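Folylpolyglutamate synthase protein FOLC (Mycobacterium tuberculosis, PDB 2VOS) probably catalyses the ATP-dependent addition of L-glutamate to dihydropteroate and the stepwise lengthening of the polyglutamate tail of tetrahydrofolate, using magnesium as cofactor. Local coordinates at residues 67-72 with 77-82; 189-194 with 310-315; 195-200 with 210-215; 218-223 with 230-235; 244-249 with 254-259. All coordinates share one frame; numbering follows the deposited sequence.

Contact 1. Residues 67-72 with 77-82; sequences IHIAGT and SVARMV. With ADP (adenosine-5'-diphosphate), chain B.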
# COMPACT_ATOMS: atom_id res chain seq x y z
N ILE A 67 -9.24 8.33 -9.44
CA ILE A 67 -7.88 8.75 -9.28
C ILE A 67 -7.09 7.45 -9.10
O ILE A 67 -7.43 6.62 -8.23
CB ILE A 67 -7.75 9.63 -7.99
CG1 ILE A 67 -8.62 10.89 -8.11
CG2 ILE A 67 -6.28 9.96 -7.65
CD1 ILE A 67 -8.89 11.55 -6.72
N HIS A 68 -6.07 7.28 -9.93
CA HIS A 68 -5.47 5.99 -10.23
C HIS A 68 -4.03 6.06 -9.77
O HIS A 68 -3.28 6.96 -10.13
CB HIS A 68 -5.59 5.71 -11.74
CG HIS A 68 -5.41 4.27 -12.11
ND1 HIS A 68 -5.37 3.83 -13.42
CD2 HIS A 68 -5.29 3.16 -11.34
CE1 HIS A 68 -5.23 2.51 -13.43
NE2 HIS A 68 -5.18 2.08 -12.18
N ILE A 69 -3.61 5.10 -8.94
CA ILE A 69 -2.34 5.25 -8.26
C ILE A 69 -1.39 4.07 -8.51
O ILE A 69 -1.75 2.90 -8.27
CB ILE A 69 -2.58 5.40 -6.70
CG1 ILE A 69 -3.46 6.65 -6.41
CG2 ILE A 69 -1.29 5.42 -5.94
CD1 ILE A 69 -4.26 6.53 -5.06
N ALA A 70 -0.17 4.39 -8.99
CA ALA A 70 0.88 3.36 -9.24
C ALA A 70 2.14 3.81 -8.57
O ALA A 70 2.21 4.96 -8.05
CB ALA A 70 1.08 3.16 -10.74
N GLY A 71 3.12 2.92 -8.46
CA GLY A 71 4.41 3.29 -7.89
C GLY A 71 4.92 2.12 -7.10
O GLY A 71 4.27 1.07 -7.10
N THR A 72 6.04 2.28 -6.41
CA THR A 72 6.59 1.17 -5.66
C THR A 72 6.29 1.25 -4.19
O THR A 72 5.99 0.23 -3.58
CB THR A 72 8.13 1.07 -5.82
OG1 THR A 72 8.40 0.95 -7.23
CG2 THR A 72 8.61 -0.20 -5.14
N SER A 77 -0.92 3.89 1.16
CA SER A 77 -1.04 5.04 2.07
C SER A 77 -1.58 6.28 1.31
O SER A 77 -2.43 7.04 1.83
CB SER A 77 0.33 5.38 2.65
OG SER A 77 0.74 4.45 3.63
N VAL A 78 -1.07 6.53 0.10
CA VAL A 78 -1.56 7.66 -0.72
C VAL A 78 -3.03 7.45 -1.06
O VAL A 78 -3.82 8.42 -1.03
CB VAL A 78 -0.71 7.87 -2.04
CG1 VAL A 78 -1.45 8.93 -3.00
CG2 VAL A 78 0.70 8.41 -1.66
N ALA A 79 -3.42 6.22 -1.39
CA ALA A 79 -4.82 5.94 -1.75
C ALA A 79 -5.70 6.33 -0.57
O ALA A 79 -6.74 6.94 -0.73
CB ALA A 79 -5.04 4.47 -2.07
N ARG A 80 -5.30 5.91 0.63
CA ARG A 80 -6.12 6.22 1.83
C ARG A 80 -6.17 7.72 2.19
O ARG A 80 -7.20 8.17 2.72
CB ARG A 80 -5.66 5.45 3.04
CG ARG A 80 -5.82 3.88 2.77
CD ARG A 80 -5.28 3.10 3.99
NE ARG A 80 -6.13 3.25 5.20
CZ ARG A 80 -7.15 2.44 5.53
NH1 ARG A 80 -7.51 1.41 4.77
NH2 ARG A 80 -7.83 2.67 6.65
N MSE A 81 -5.08 8.45 1.93
CA MSE A 81 -5.02 9.90 2.09
C MSE A 81 -5.95 10.62 1.09
O MSE A 81 -6.72 11.48 1.49
CB MSE A 81 -3.60 10.41 1.91
CG MSE A 81 -2.76 10.09 3.16
SE MSE A 81 -0.90 10.35 2.66
CE MSE A 81 -0.05 9.96 4.34
N VAL A 82 -5.87 10.26 -0.18
CA VAL A 82 -6.82 10.74 -1.19
C VAL A 82 -8.26 10.50 -0.76
O VAL A 82 -9.07 11.41 -0.83
CB VAL A 82 -6.55 10.05 -2.57
CG1 VAL A 82 -7.67 10.29 -3.59
CG2 VAL A 82 -5.16 10.46 -3.12
PB ADP B . 2.37 0.21 -1.39
O1B ADP B . 0.86 0.20 -1.43
O2B ADP B . 2.95 -1.16 -1.18
O3B ADP B . 3.06 0.99 -2.46
PA ADP B . 2.16 1.25 1.38
O1A ADP B . 1.35 0.00 1.71
O2A ADP B . 1.75 2.67 1.74
O3A ADP B . 2.81 1.12 -0.12
O5' ADP B . 3.51 1.03 2.25
C5' ADP B . 4.22 -0.21 2.36
C4' ADP B . 5.46 0.10 3.23
O4' ADP B . 6.33 1.01 2.51
C3' ADP B . 5.16 0.89 4.50
O3' ADP B . 5.09 0.04 5.63
C2' ADP B . 6.31 1.81 4.78
O2' ADP B . 7.38 0.98 5.35
C1' ADP B . 6.84 2.05 3.39
N9 ADP B . 6.42 3.31 2.72
C8 ADP B . 5.17 3.84 2.49
N7 ADP B . 5.29 5.00 1.77
C5 ADP B . 6.62 5.14 1.46
C6 ADP B . 7.44 6.10 0.71
N6 ADP B . 6.88 7.17 0.12
N1 ADP B . 8.76 5.87 0.70
C2 ADP B . 9.40 4.85 1.33
N3 ADP B . 8.72 3.90 2.02
C4 ADP B . 7.35 4.04 2.10

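Contact 2. Residues 189-194 with 310-315; sequences APVAVI and EAFFGA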
# COMPACT_ATOMS: atom_id res chain seq x y z
N ALA A 189 -8.22 7.06 -16.14
CA ALA A 189 -8.41 7.98 -15.04
C ALA A 189 -8.02 9.42 -15.41
O ALA A 189 -6.97 9.64 -16.04
CB ALA A 189 -7.65 7.51 -13.85
N PRO A 190 -8.85 10.39 -14.97
CA PRO A 190 -8.47 11.81 -15.25
C PRO A 190 -7.26 12.27 -14.38
O PRO A 190 -6.62 13.30 -14.68
CB PRO A 190 -9.73 12.59 -14.89
CG PRO A 190 -10.52 11.66 -13.93
CD PRO A 190 -10.19 10.26 -14.33
N VAL A 191 -6.96 11.54 -13.31
CA VAL A 191 -5.78 11.86 -12.50
C VAL A 191 -5.03 10.54 -12.27
O VAL A 191 -5.60 9.55 -11.79
CB VAL A 191 -6.13 12.43 -11.12
CG1 VAL A 191 -4.85 12.64 -10.35
CG2 VAL A 191 -6.86 13.80 -11.26
N ALA A 192 -3.76 10.51 -12.66
CA ALA A 192 -2.89 9.35 -12.48
C ALA A 192 -1.76 9.76 -11.55
O ALA A 192 -1.10 10.78 -11.74
CB ALA A 192 -2.32 8.90 -13.85
N VAL A 193 -1.51 8.97 -10.53
CA VAL A 193 -0.58 9.36 -9.53
C VAL A 193 0.53 8.36 -9.56
O VAL A 193 0.25 7.13 -9.57
CB VAL A 193 -1.28 9.29 -8.17
CG1 VAL A 193 -0.34 9.68 -7.02
CG2 VAL A 193 -2.56 10.17 -8.17
N ILE A 194 1.77 8.85 -9.54
CA ILE A 194 2.93 7.92 -9.52
C ILE A 194 3.77 8.19 -8.27
O ILE A 194 4.47 9.18 -8.19
CB ILE A 194 3.86 8.08 -10.77
CG1 ILE A 194 3.04 8.16 -12.07
CG2 ILE A 194 4.94 6.88 -10.82
CD1 ILE A 194 2.27 6.87 -12.46
N GLU A 310 -6.25 18.07 -5.41
CA GLU A 310 -6.31 19.41 -5.99
C GLU A 310 -6.50 19.28 -7.49
O GLU A 310 -7.37 19.97 -8.07
CB GLU A 310 -5.02 20.19 -5.71
CG GLU A 310 -4.96 20.70 -4.28
CD GLU A 310 -3.70 21.49 -4.07
OE1 GLU A 310 -2.62 20.91 -4.29
OE2 GLU A 310 -3.79 22.71 -3.81
N ALA A 311 -5.70 18.43 -8.11
CA ALA A 311 -5.77 18.23 -9.58
C ALA A 311 -7.15 17.73 -9.97
O ALA A 311 -7.77 18.27 -10.90
CB ALA A 311 -4.75 17.22 -10.04
N PHE A 312 -7.66 16.74 -9.25
CA PHE A 312 -8.97 16.18 -9.50
C PHE A 312 -10.07 17.24 -9.49
O PHE A 312 -10.95 17.23 -10.34
CB PHE A 312 -9.32 15.10 -8.46
CG PHE A 312 -10.63 14.48 -8.70
CD1 PHE A 312 -10.79 13.48 -9.66
CD2 PHE A 312 -11.74 14.91 -8.01
CE1 PHE A 312 -12.06 12.92 -9.90
CE2 PHE A 312 -13.00 14.35 -8.23
CZ PHE A 312 -13.17 13.37 -9.18
N PHE A 313 -10.03 18.15 -8.51
CA PHE A 313 -11.04 19.20 -8.43
C PHE A 313 -10.64 20.48 -9.14
O PHE A 313 -11.34 21.46 -9.01
CB PHE A 313 -11.36 19.54 -6.98
CG PHE A 313 -12.16 18.47 -6.29
CD1 PHE A 313 -11.58 17.71 -5.29
CD2 PHE A 313 -13.46 18.19 -6.68
CE1 PHE A 313 -12.31 16.71 -4.64
CE2 PHE A 313 -14.19 17.17 -6.02
CZ PHE A 313 -13.61 16.44 -5.03
N GLY A 314 -9.52 20.51 -9.84
CA GLY A 314 -9.11 21.73 -10.53
C GLY A 314 -8.62 22.89 -9.66
O GLY A 314 -8.73 24.04 -10.09
N ALA A 315 -8.08 22.63 -8.46
CA ALA A 315 -7.50 23.72 -7.67
C ALA A 315 -6.26 24.30 -8.34
O ALA A 315 -5.52 23.48 -8.91
CB ALA A 315 -7.16 23.28 -6.29

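Contact 3. Residues 195-200 with 210-215; sequences TPISID and AGIAGE. With MG (magnesium ion), chain C.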
# COMPACT_ATOMS: atom_id res chain seq x y z
N THR A 195 3.69 7.30 -7.30
CA THR A 195 4.49 7.39 -6.12
C THR A 195 5.93 6.93 -6.38
O THR A 195 6.26 6.40 -7.46
CB THR A 195 3.83 6.55 -4.99
OG1 THR A 195 4.12 5.16 -5.17
CG2 THR A 195 2.30 6.72 -4.92
N PRO A 196 6.80 7.09 -5.38
CA PRO A 196 8.22 6.77 -5.64
C PRO A 196 8.43 5.37 -6.14
O PRO A 196 7.90 4.43 -5.60
CB PRO A 196 8.89 6.95 -4.27
CG PRO A 196 7.99 8.16 -3.64
CD PRO A 196 6.59 7.60 -4.01
N ILE A 197 9.30 5.26 -7.14
CA ILE A 197 9.61 3.97 -7.76
C ILE A 197 11.02 3.47 -7.34
O ILE A 197 11.98 4.25 -7.32
CB ILE A 197 9.48 4.11 -9.29
CG1 ILE A 197 8.00 4.36 -9.65
CG2 ILE A 197 10.05 2.89 -9.99
CD1 ILE A 197 7.82 4.89 -11.08
N SER A 198 11.15 2.18 -7.02
CA SER A 198 12.45 1.57 -6.70
C SER A 198 12.26 0.08 -6.90
O SER A 198 11.33 -0.31 -7.58
CB SER A 198 12.90 1.89 -5.27
OG SER A 198 11.93 1.39 -4.37
N ILE A 199 13.10 -0.75 -6.31
CA ILE A 199 12.98 -2.20 -6.52
C ILE A 199 12.08 -2.78 -5.43
O ILE A 199 12.10 -2.36 -4.27
CB ILE A 199 14.32 -2.88 -6.42
CG1 ILE A 199 15.25 -2.47 -7.59
CG2 ILE A 199 14.17 -4.43 -6.38
CD1 ILE A 199 14.63 -2.65 -9.00
N ASP A 200 11.28 -3.76 -5.80
CA ASP A 200 10.51 -4.48 -4.79
C ASP A 200 10.50 -5.92 -5.16
O ASP A 200 11.13 -6.72 -4.51
CB ASP A 200 9.11 -3.91 -4.73
CG ASP A 200 8.15 -4.79 -3.93
OD1 ASP A 200 8.54 -5.68 -3.21
OD2 ASP A 200 6.98 -4.61 -4.06
N ALA A 210 14.30 1.99 -15.99
CA ALA A 210 13.56 2.56 -17.09
C ALA A 210 12.36 1.70 -17.56
O ALA A 210 11.27 2.23 -17.81
CB ALA A 210 14.49 2.80 -18.22
N GLY A 211 12.55 0.39 -17.68
CA GLY A 211 11.45 -0.52 -18.05
C GLY A 211 10.43 -0.56 -16.92
O GLY A 211 9.21 -0.64 -17.17
N ILE A 212 10.91 -0.51 -15.69
CA ILE A 212 10.03 -0.50 -14.51
C ILE A 212 9.17 0.77 -14.53
O ILE A 212 7.95 0.68 -14.41
CB ILE A 212 10.82 -0.65 -13.17
CG1 ILE A 212 11.57 -2.00 -13.14
CG2 ILE A 212 9.89 -0.51 -11.95
CD1 ILE A 212 12.46 -2.19 -11.90
N ALA A 213 9.80 1.92 -14.74
CA ALA A 213 9.10 3.22 -14.86
C ALA A 213 8.09 3.22 -15.98
O ALA A 213 6.95 3.66 -15.79
CB ALA A 213 10.09 4.34 -15.10
N GLY A 214 8.50 2.71 -17.14
CA GLY A 214 7.58 2.58 -18.28
C GLY A 214 6.30 1.79 -18.05
O GLY A 214 5.20 2.19 -18.49
N GLU A 215 6.41 0.64 -17.40
CA GLU A 215 5.24 -0.12 -17.08
C GLU A 215 4.26 0.68 -16.18
O GLU A 215 3.03 0.71 -16.45
CB GLU A 215 5.64 -1.42 -16.36
CG GLU A 215 4.47 -2.38 -16.28
CD GLU A 215 4.82 -3.67 -15.56
OE1 GLU A 215 5.90 -3.76 -14.92
OE2 GLU A 215 3.99 -4.60 -15.61
MG MG C . 5.45 -3.73 -2.68
O HOH W 1 4.80 -5.43 -3.30
O HOH W 2 5.65 -1.64 -1.61

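Contact 4. Residues 218-223 with 230-235; sequences GIITRA and TVAVIG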
# COMPACT_ATOMS: atom_id res chain seq x y z
N GLY A 218 2.09 3.28 -17.68
CA GLY A 218 0.96 2.86 -18.51
C GLY A 218 -0.41 3.26 -17.94
O GLY A 218 -1.42 3.15 -18.63
N ILE A 219 -0.49 3.78 -16.71
CA ILE A 219 -1.79 4.20 -16.23
C ILE A 219 -2.09 5.66 -16.61
O ILE A 219 -3.21 6.18 -16.37
CB ILE A 219 -1.98 3.99 -14.67
CG1 ILE A 219 -1.09 4.99 -13.87
CG2 ILE A 219 -1.75 2.51 -14.29
CD1 ILE A 219 -1.60 5.25 -12.43
N ILE A 220 -1.10 6.35 -17.17
CA ILE A 220 -1.33 7.73 -17.61
C ILE A 220 -1.88 7.62 -19.05
O ILE A 220 -1.12 7.26 -19.96
CB ILE A 220 0.02 8.54 -17.64
CG1 ILE A 220 0.71 8.56 -16.25
CG2 ILE A 220 -0.20 9.97 -18.15
CD1 ILE A 220 2.23 8.92 -16.31
N THR A 221 -3.16 7.93 -19.27
CA THR A 221 -3.81 7.69 -20.57
C THR A 221 -4.35 8.98 -21.17
O THR A 221 -4.71 9.89 -20.41
CB THR A 221 -4.98 6.68 -20.42
OG1 THR A 221 -5.96 7.25 -19.57
CG2 THR A 221 -4.51 5.41 -19.74
N ARG A 222 -4.45 9.06 -22.49
CA ARG A 222 -5.02 10.25 -23.13
C ARG A 222 -6.51 10.35 -22.79
O ARG A 222 -7.22 9.35 -22.80
CB ARG A 222 -4.81 10.20 -24.64
CG ARG A 222 -5.42 11.40 -25.41
CD ARG A 222 -4.80 11.57 -26.82
NE ARG A 222 -5.38 12.65 -27.63
CZ ARG A 222 -5.59 13.92 -27.24
NH1 ARG A 222 -5.31 14.31 -25.99
NH2 ARG A 222 -6.11 14.81 -28.09
N ALA A 223 -6.98 11.54 -22.43
CA ALA A 223 -8.39 11.76 -22.09
C ALA A 223 -9.27 11.75 -23.36
O ALA A 223 -8.78 12.07 -24.46
CB ALA A 223 -8.55 13.10 -21.36
N THR A 230 -5.66 14.53 -19.14
CA THR A 230 -5.28 13.75 -17.96
C THR A 230 -4.21 14.53 -17.21
O THR A 230 -3.45 15.30 -17.81
CB THR A 230 -4.76 12.35 -18.37
OG1 THR A 230 -5.84 11.60 -18.95
CG2 THR A 230 -4.21 11.54 -17.15
N VAL A 231 -4.17 14.38 -15.89
CA VAL A 231 -3.10 15.01 -15.12
C VAL A 231 -2.30 13.90 -14.50
O VAL A 231 -2.90 13.06 -13.84
CB VAL A 231 -3.67 15.87 -13.97
CG1 VAL A 231 -2.57 16.47 -13.19
CG2 VAL A 231 -4.57 16.95 -14.50
N ALA A 232 -0.98 13.91 -14.67
CA ALA A 232 -0.08 12.99 -14.00
C ALA A 232 0.56 13.74 -12.83
O ALA A 232 1.18 14.81 -13.00
CB ALA A 232 1.04 12.50 -14.96
N VAL A 233 0.39 13.20 -11.64
CA VAL A 233 0.93 13.81 -10.44
C VAL A 233 2.04 12.90 -9.89
O VAL A 233 1.79 11.77 -9.53
CB VAL A 233 -0.16 13.96 -9.36
CG1 VAL A 233 0.37 14.78 -8.18
CG2 VAL A 233 -1.38 14.66 -9.97
N ILE A 234 3.26 13.40 -9.84
CA ILE A 234 4.37 12.52 -9.67
C ILE A 234 5.16 12.83 -8.40
O ILE A 234 5.56 13.99 -8.17
CB ILE A 234 5.29 12.66 -10.89
CG1 ILE A 234 4.51 12.26 -12.14
CG2 ILE A 234 6.43 11.68 -10.77
CD1 ILE A 234 5.30 12.52 -13.48
N GLY A 235 5.39 11.82 -7.57
CA GLY A 235 6.19 12.00 -6.37
C GLY A 235 7.68 12.07 -6.72
O GLY A 235 8.07 12.12 -7.90
O HOH W 3 -5.03 13.75 -21.88

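Contact 5. Residues 244-249 with 254-259; sequences VLLAES and ASVARE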
# COMPACT_ATOMS: atom_id res chain seq x y z
N VAL A 244 11.51 8.90 -18.04
CA VAL A 244 10.53 7.99 -18.61
C VAL A 244 9.09 8.43 -18.33
O VAL A 244 8.21 8.36 -19.21
CB VAL A 244 10.72 6.51 -18.11
CG1 VAL A 244 9.48 5.68 -18.43
CG2 VAL A 244 11.96 5.90 -18.71
N LEU A 245 8.82 8.86 -17.10
CA LEU A 245 7.48 9.27 -16.78
C LEU A 245 7.03 10.51 -17.55
O LEU A 245 5.84 10.61 -17.95
CB LEU A 245 7.36 9.56 -15.26
CG LEU A 245 7.69 8.39 -14.34
CD1 LEU A 245 7.58 8.84 -12.86
CD2 LEU A 245 6.74 7.26 -14.64
N LEU A 246 7.95 11.48 -17.71
CA LEU A 246 7.64 12.70 -18.47
C LEU A 246 7.40 12.39 -19.96
O LEU A 246 6.50 12.96 -20.62
CB LEU A 246 8.77 13.74 -18.33
CG LEU A 246 9.02 14.26 -16.90
CD1 LEU A 246 10.26 15.19 -16.81
CD2 LEU A 246 7.79 14.97 -16.38
N ALA A 247 8.23 11.50 -20.50
CA ALA A 247 8.06 11.04 -21.91
C ALA A 247 6.67 10.44 -22.14
O ALA A 247 5.97 10.80 -23.09
CB ALA A 247 9.12 10.05 -22.25
N GLU A 248 6.25 9.54 -21.24
CA GLU A 248 4.96 8.92 -21.35
C GLU A 248 3.84 9.93 -21.12
O GLU A 248 2.75 9.80 -21.66
CB GLU A 248 4.86 7.77 -20.33
CG GLU A 248 6.03 6.76 -20.42
CD GLU A 248 5.97 5.91 -21.70
OE1 GLU A 248 4.98 5.15 -21.84
OE2 GLU A 248 6.89 6.01 -22.54
N SER A 249 4.10 10.94 -20.30
CA SER A 249 3.06 11.94 -20.04
C SER A 249 2.88 12.78 -21.31
O SER A 249 1.78 13.27 -21.61
CB SER A 249 3.45 12.85 -18.86
OG SER A 249 3.54 12.13 -17.63
N ALA A 254 -0.61 14.47 -21.26
CA ALA A 254 -0.97 14.70 -19.87
C ALA A 254 -0.31 15.96 -19.32
O ALA A 254 0.85 16.21 -19.62
CB ALA A 254 -0.59 13.43 -19.03
N SER A 255 -1.03 16.77 -18.53
CA SER A 255 -0.41 17.84 -17.73
C SER A 255 0.35 17.20 -16.59
O SER A 255 -0.13 16.23 -16.01
CB SER A 255 -1.48 18.71 -17.11
OG SER A 255 -2.28 19.29 -18.10
N VAL A 256 1.49 17.75 -16.21
CA VAL A 256 2.27 17.13 -15.18
C VAL A 256 2.47 18.04 -13.98
O VAL A 256 2.72 19.22 -14.15
CB VAL A 256 3.64 16.73 -15.72
CG1 VAL A 256 4.49 16.25 -14.56
CG2 VAL A 256 3.51 15.61 -16.81
N ALA A 257 2.35 17.49 -12.78
CA ALA A 257 2.69 18.20 -11.55
C ALA A 257 3.72 17.31 -10.85
O ALA A 257 3.46 16.12 -10.61
CB ALA A 257 1.42 18.33 -10.67
N ARG A 258 4.86 17.89 -10.45
CA ARG A 258 5.94 17.04 -9.92
C ARG A 258 6.31 17.50 -8.54
O ARG A 258 6.49 18.71 -8.34
CB ARG A 258 7.20 17.19 -10.78
CG ARG A 258 7.03 16.66 -12.18
CD ARG A 258 8.09 17.29 -13.13
NE ARG A 258 7.87 18.72 -13.24
CZ ARG A 258 8.75 19.60 -13.72
NH1 ARG A 258 9.95 19.18 -14.15
NH2 ARG A 258 8.43 20.89 -13.79
N GLU A 259 6.53 16.56 -7.61
CA GLU A 259 6.99 16.99 -6.28
C GLU A 259 8.23 17.76 -6.40
O GLU A 259 9.07 17.46 -7.27
CB GLU A 259 7.13 15.84 -5.26
CG GLU A 259 7.37 16.40 -3.84
CD GLU A 259 7.37 15.29 -2.80
OE1 GLU A 259 7.11 14.14 -3.24
OE2 GLU A 259 7.62 15.55 -1.59

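Contact 1. Residues 67-72 with 77-82
I67 and I69 both aim at the flank of helix 77-82, but they meet it in different ways. The side chains of I67 and V82 reach out tip to tip, with I67 CD1 3.6 Å from V82 CG1. I69 presses instead on the backbone: its CD1 is 3.4 Å from A79 CA, tighter than an ordinary carbon contact, and 3.7 Å from A79 CB. The small alanine lets this methyl come close to the helix, while V78 CG1 lies a looser 4.2 Å from I69 CD1. In each isoleucine CG1 stands anti to the carbonyl carbon (chi1 -62° in I67, -60° in I69), and an extended second torsion carries CD1 across to the helix. Strand 67-70 and helix 77-82 run almost antiparallel, at 160°, with axes 9.3 Å apart. V172 of strand 170-174 touches I69, A79 and V82, helping to close a wholly buried apolar layer.

The polar end of the helix segment turns to the nucleotide. S77 holds ADP O2A twice, through its N at 3.0 Å and its OG at 2.8 Å. S77 OG also shares hydrogen bonds with S335 OG and Q298 NE2, which probably help to fix its rotation. G74 N, K75 NZ and T76 N also bind ADP, and G71 adopts backbone angles that suit glycine, since a CB would be jammed against the preceding carbonyl O. The strand leads into a glycine-bearing phosphate-binding loop and then the helix, the P-loop (Walker A) arrangement expected of the Mur ligase middle domain.

Contact 2. Residues 189-194 with 310-315
V191 and F312 meet through a pair of first torsions near 180°. In V191 (chi1 177°) CG1 takes the position anti to the backbone N, which leaves CG2 anti to the carbonyl carbon and directed at the last turn of the helix. In F312 CG is anti to the backbone N (chi1 -179°), which places the ring with V191 CG2 at its edge, near its plane. V191 CG2 therefore does most of the touching: it lies 3.6 Å from F312 CA, 3.9 Å from F312 CB and 4.2 Å from A311 CB. P190 adds a looser contact, its CG 4.5 Å from F312 CE1 on an oblique approach.

The other edge partner of F312 is its own neighbour, F313. F312 CD2 sits 3.6 Å above the F313 ring plane, over its centre. Just beyond, the helix finishes in a Schellman motif, with A315 N bonded to E310 O at 2.8 Å, G314 N to A311 O at 3.0 Å, and a positive phi of 72° at G314.

Strand 191-194 lies between strands 66-70 and 231-234, and the C-terminal half of helix 296-312 packs over all three: F312 on I67, A311 on V231, and L304 and S308 on V193.

Contact 3. Residues 195-200 with 210-215
I197 and A213 mark the closest backbone approach, their CA atoms 7.2 Å apart, where the irregular segment 195-200 runs past helix 210-215. Two isoleucines of that segment converge on I212. I197 and I212 slide past each other in opposite directions, with I197 CG2 3.9 Å from I212 CG2, while I197 CD1 rests 4.3 Å from A213 CA. I199 arrives less directly. Its CB points away from the helix, but chi1 of -67° and chi2 of -52° fold the chain back, bringing I199 CD1 within 3.7 Å of I212 CD1; these two side chains cross at about a right angle.

D200, next in sequence, is a magnesium ligand. With CG anti to the backbone N (chi1 168°), its OD2 binds the metal at 2.2 Å, which two waters and H354 also bind, while OD1 forms a salt bridge with K385. The packed isoleucines thus immediately precede a metal ligand in the chain.

The segment follows strand 191-194, and T195 is tied by backbone hydrogen bonding to A70. On the helix side, V241 of helix 239-251 touches both I197 and A213, so this neighbouring helix lies against the pair.

Contact 4. Residues 218-223 with 230-235
T230 turns its hydroxyl to the backbone of T221, with OG1 anti to its own carbonyl carbon (chi1 -66°) and CG2 anti to its N. T230 OG1 donates to T221 O at a modelled 2.5 Å, short enough that the exact length is best treated with caution; the donor lies at 170° to the C=O bond, almost in line with it. The same rotamer directs CG2 toward the apolar side, 4.4 Å from I220 CG2.

I220 also serves the strand. Its chi1 of -58° and extended second torsion lay CG1 and CD1 alongside A232, with I220 CD1 4.0 Å from A232 CB. A223 faces T230 with its methyl, CB lying 3.9 Å from T230 OG1. Between these two backbones, water 3 accepts from A223 N at 3.0 Å and from T230 N at 2.9 Å. T221 and R222 turn away: T221 OG1 bonds to N188, and R222 forms a salt bridge with D253.

The chemistry is divided along the contact. At the entry to strand 231-234 one hydroxyl and one water link backbone polar groups of the two segments, and farther along the strand methyl packing takes over. The connection leading in from helix 209-217 is joined to the start of the strand by a side chain-to-backbone bond and a shared water, without direct backbone pairing.

Contact 5. Residues 244-249 with 254-259
S249 and V256 bring together the second half of a beta-alpha-beta unit, in which helix 239-251 links strand 231-234 to its parallel neighbour 255-258. The helix and strand segments run close to antiparallel, at 156°, as the return leg of such a crossover must.

S249 can be followed atom by atom. Its CB is tightly packed, 3.4 Å from V256 CG2, closer than usual carbon contact, with A254 CB at 4.1 Å. At the tip, OG passes 3.6 Å from the same V256 CG2. Because OG is anti to the carbonyl carbon, it turns back along the helix rather than crossing to the strand, and there it finds the carbonyl of L245. The hydroxyl is thus satisfied while its flank stays in apolar company.

One turn earlier, L246 sends CD2 over the strand. This methyl lies 4.0 Å from V256 CG1 and the same 4.0 Å from R258 CD, and L246 crosses both partners at about a right angle. The R258 chain bends at chi3, and its NE forms a salt bridge with E262.

The turn between helix and strand is closed by A254 N, which donates to S249 O at 2.7 Å, in the carbonyl plane. L245 O takes two donors, S249 N at 2.9 Å and S249 OG at 2.8 Å, which reach it from opposite faces of its plane, OG tilted 33° from that plane.

Contacts 1, 2, 4 and 5 step across one sheet, through strands 66-70, 191-194, 231-234 and 255-258. Probable hydrogen bonds join each neighbouring pair: H68 O to V193 N at 2.7 Å, A192 O to V233 N at 2.8 Å, and A232 N to S255 O at 2.8 Å. Contacts 4 and 5 are closest, with centres 7 Å apart. Contact 1 contributes T72 and S77 to the ADP pocket, and contact 3 joins it beside the nucleotide, A70 O lying 2.9 Å from T195 N, while D200 supplies one of the magnesium ligands. Contact 5 stays clear of contact 1, nearest atoms about 8 Å apart, yet reaches contact 3 through V244 on A213. Contacts 2, 4 and 5 lie away from the nucleotide and metal sites.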